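Periplasmic binding protein (Veillonella parvula, PDB 4MO9) probably captures a solute, perhaps an iron-siderophore complex, in the periplasm for delivery to an ABC transporter, as TroA-like binding proteins do. Local coordinates at residues Thr25-Arg30 / Ile121-Lys126. Numbering follows the deposited sequence.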
ATOM      1  N   THR A  25     -18.621 -14.015   1.101  1.00 26.65           N
ATOM      2  CA  THR A  25     -18.957 -12.961   2.045  1.00 27.94           C
ATOM      3  C   THR A  25     -17.903 -11.871   1.910  1.00 28.17           C
ATOM      4  O   THR A  25     -16.714 -12.121   2.147  1.00 29.15           O
ATOM      5  CB  THR A  25     -18.969 -13.497   3.489  1.00 29.10           C
ATOM      6  OG1 THR A  25     -19.880 -14.610   3.561  1.00 32.52           O
ATOM      7  CG2 THR A  25     -19.439 -12.421   4.451  1.00 27.09           C
ATOM      8  N   ASP A  26     -18.323 -10.661   1.545  1.00 25.71           N
ATOM      9  CA  ASP A  26     -17.338  -9.602   1.358  1.00 26.46           C
ATOM     10  C   ASP A  26     -16.999  -8.896   2.675  1.00 27.78           C
ATOM     11  O   ASP A  26     -17.532  -9.263   3.737  1.00 29.36           O
ATOM     12  CB  ASP A  26     -17.666  -8.670   0.162  1.00 26.56           C
ATOM     13  CG  ASP A  26     -18.689  -7.575   0.475  1.00 26.41           C
ATOM     14  OD1 ASP A  26     -19.088  -7.364   1.649  1.00 28.91           O
ATOM     15  OD2 ASP A  26     -19.093  -6.878  -0.488  1.00 25.50           O
ATOM     16  N   VAL A  27     -16.096  -7.925   2.616  1.00 24.81           N
ATOM     17  CA  VAL A  27     -15.575  -7.295   3.828  1.00 28.47           C
ATOM     18  C   VAL A  27     -16.660  -6.523   4.597  1.00 27.82           C
ATOM     19  O   VAL A  27     -16.482  -6.229   5.770  1.00 29.56           O
ATOM     20  CB  VAL A  27     -14.364  -6.389   3.489  1.00 27.96           C
ATOM     21  CG1 VAL A  27     -14.846  -5.019   3.069  1.00 28.06           C
ATOM     22  CG2 VAL A  27     -13.400  -6.269   4.674  1.00 29.78           C
ATOM     23  N   THR A  28     -17.798  -6.225   3.958  1.00 26.12           N
ATOM     24  CA  THR A  28     -18.863  -5.491   4.647  1.00 26.49           C
ATOM     25  C   THR A  28     -19.961  -6.430   5.139  1.00 30.94           C
ATOM     26  O   THR A  28     -20.951  -5.986   5.743  1.00 30.05           O
ATOM     27  CB  THR A  28     -19.522  -4.400   3.761  1.00 27.73           C
ATOM     28  OG1 THR A  28     -20.284  -5.023   2.720  1.00 27.76           O
ATOM     29  CG2 THR A  28     -18.474  -3.490   3.133  1.00 27.14           C
ATOM     30  N   GLY A  29     -19.805  -7.723   4.854  1.00 28.78           N
ATOM     31  CA  GLY A  29     -20.802  -8.694   5.256  1.00 27.98           C
ATOM     32  C   GLY A  29     -21.812  -9.036   4.181  1.00 29.81           C
ATOM     33  O   GLY A  29     -22.781  -9.760   4.459  1.00 29.88           O
ATOM     34  N   ARG A  30     -21.613  -8.538   2.957  1.00 27.40           N
ATOM     35  CA  ARG A  30     -22.557  -8.845   1.878  1.00 27.92           C
ATOM     36  C   ARG A  30     -22.365 -10.260   1.357  1.00 29.22           C
ATOM     37  O   ARG A  30     -21.228 -10.710   1.121  1.00 27.71           O
ATOM     38  CB  ARG A  30     -22.430  -7.856   0.711  1.00 29.88           C
ATOM     39  CG  ARG A  30     -22.796  -6.432   1.089  1.00 30.00           C
ATOM     40  CD  ARG A  30     -22.412  -5.436  -0.013  1.00 28.41           C
ATOM     41  NE  ARG A  30     -23.111  -5.649  -1.283  1.00 27.53           N
ATOM     42  CZ  ARG A  30     -22.565  -6.221  -2.354  1.00 27.48           C
ATOM     43  NH1 ARG A  30     -21.323  -6.685  -2.310  1.00 27.99           N
ATOM     44  NH2 ARG A  30     -23.259  -6.332  -3.474  1.00 29.24           N
ATOM     45  N   ILE A 121     -14.270  -3.670  -5.283  1.00 26.57           N
ATOM     46  CA  ILE A 121     -14.254  -2.242  -4.967  1.00 29.89           C
ATOM     47  C   ILE A 121     -13.772  -2.008  -3.548  1.00 29.39           C
ATOM     48  O   ILE A 121     -14.361  -2.526  -2.600  1.00 29.07           O
ATOM     49  CB  ILE A 121     -15.661  -1.629  -5.116  1.00 30.23           C
ATOM     50  CG1 ILE A 121     -16.133  -1.732  -6.569  1.00 29.98           C
ATOM     51  CG2 ILE A 121     -15.660  -0.157  -4.650  1.00 24.56           C
ATOM     52  CD1 ILE A 121     -15.417  -0.743  -7.526  1.00 27.38           C
ATOM     53  N   PRO A 122     -12.696  -1.224  -3.379  1.00 29.61           N
ATOM     54  CA  PRO A 122     -12.295  -0.893  -2.009  1.00 26.96           C
ATOM     55  C   PRO A 122     -13.391  -0.114  -1.275  1.00 26.84           C
ATOM     56  O   PRO A 122     -14.120   0.684  -1.890  1.00 29.05           O
ATOM     57  CB  PRO A 122     -11.054  -0.001  -2.214  1.00 25.80           C
ATOM     58  CG  PRO A 122     -10.478  -0.481  -3.534  1.00 25.54           C
ATOM     59  CD  PRO A 122     -11.720  -0.751  -4.380  1.00 26.73           C
ATOM     60  N   VAL A 123     -13.532  -0.364   0.024  1.00 26.50           N
ATOM     61  CA  VAL A 123     -14.492   0.378   0.845  1.00 26.71           C
ATOM     62  C   VAL A 123     -14.315   1.896   0.730  1.00 26.50           C
ATOM     63  O   VAL A 123     -15.295   2.645   0.711  1.00 25.71           O
ATOM     64  CB  VAL A 123     -14.424  -0.085   2.322  1.00 27.87           C
ATOM     65  CG1 VAL A 123     -15.104   0.913   3.253  1.00 30.97           C
ATOM     66  CG2 VAL A 123     -15.053  -1.482   2.465  1.00 28.58           C
ATOM     67  N   ASP A 124     -13.068   2.358   0.650  1.00 31.22           N
ATOM     68  CA  ASP A 124     -12.816   3.798   0.508  1.00 31.02           C
ATOM     69  C   ASP A 124     -13.386   4.355  -0.804  1.00 30.88           C
ATOM     70  O   ASP A 124     -13.537   5.569  -0.962  1.00 32.15           O
ATOM     71  CB  ASP A 124     -11.313   4.095   0.614  1.00 30.40           C
ATOM     72  CG  ASP A 124     -10.828   4.162   2.061  1.00 37.65           C
ATOM     73  OD1 ASP A 124     -11.582   3.729   2.968  1.00 35.99           O
ATOM     74  OD2 ASP A 124      -9.692   4.650   2.292  1.00 40.42           O
ATOM     75  N   LEU A 125     -13.702   3.459  -1.735  1.00 26.98           N
ATOM     76  CA  LEU A 125     -14.251   3.828  -3.039  1.00 30.44           C
ATOM     77  C   LEU A 125     -15.752   3.476  -3.140  1.00 32.74           C
ATOM     78  O   LEU A 125     -16.431   3.841  -4.110  1.00 32.25           O
ATOM     79  CB  LEU A 125     -13.446   3.117  -4.147  1.00 30.01           C
ATOM     80  CG  LEU A 125     -13.732   3.438  -5.623  1.00 32.18           C
ATOM     81  CD1 LEU A 125     -13.570   4.920  -5.914  1.00 33.00           C
ATOM     82  CD2 LEU A 125     -12.806   2.620  -6.523  1.00 32.40           C
ATOM     83  N   LYS A 126     -16.273   2.791  -2.117  1.00 31.45           N
ATOM     84  CA  LYS A 126     -17.661   2.294  -2.113  1.00 29.71           C
ATOM     85  C   LYS A 126     -18.746   3.370  -2.293  1.00 32.61           C
ATOM     86  O   LYS A 126     -19.662   3.206  -3.117  1.00 31.82           O
ATOM     87  CB  LYS A 126     -17.927   1.483  -0.831  1.00 31.92           C
ATOM     88  CG  LYS A 126     -19.400   1.021  -0.614  1.00 30.65           C
ATOM     89  CD  LYS A 126     -19.452  -0.046   0.487  1.00 29.20           C
ATOM     90  CE  LYS A 126     -20.879  -0.447   0.869  1.00 32.35           C
ATOM     91  NZ  LYS A 126     -21.638   0.645   1.521  1.00 35.06           N
TER
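Val123 CG2 bridges the two segments, lying 3.6 Å from Val27 CG1 and 4.0 Å from Thr28 CG2. The valines meet at an oblique angle through one methyl each, whereas Thr28 and Val123 run past one another in opposite directions. Val27 reaches across with CG1 because chi1 of 85° sets that methyl between its own backbone N and carbonyl carbon. Lys126 runs its extended chain alongside, CD 4.5 Å from Thr28 CG2, while its NZ forms a weak, long ion pair with Glu130.

Thr28 offers its methyl to Val123 while its hydroxyl turns back into its own loop, where OG1 meets Asp26 OD1 at 2.8 Å, syn and near the carboxylate plane. Thr28 N, closing an Asx turn, and Arg30 N reach OD1 from opposite sides of that plane, each well tilted from it. Three donors thus grip OD1. OD2 sits in the guanidinium plane of Arg30, at its edge, while NH1 comes from above the carboxylate, 39° out of its plane, in a 2.9 Å salt bridge. OD2 also takes Tyr146 N, and NH1 reaches Thr144 O, tying the hairpin turn to edge strand 143-147 of the parallel sheet.

Val123 lies where strand 118-122 gives way to the following helix. Val27 bonds through its backbone to Tyr146 and Val123 to Ile147, so strand 143-147 holds both. The contact is small and purely apolar; the buried Asp26 carboxylate, probably ionised beside Arg30, supplies side-chain bonds that, with backbone bonds Gly29 N to Asp26 O and Asp26 N to Arg30 O, hold the turn.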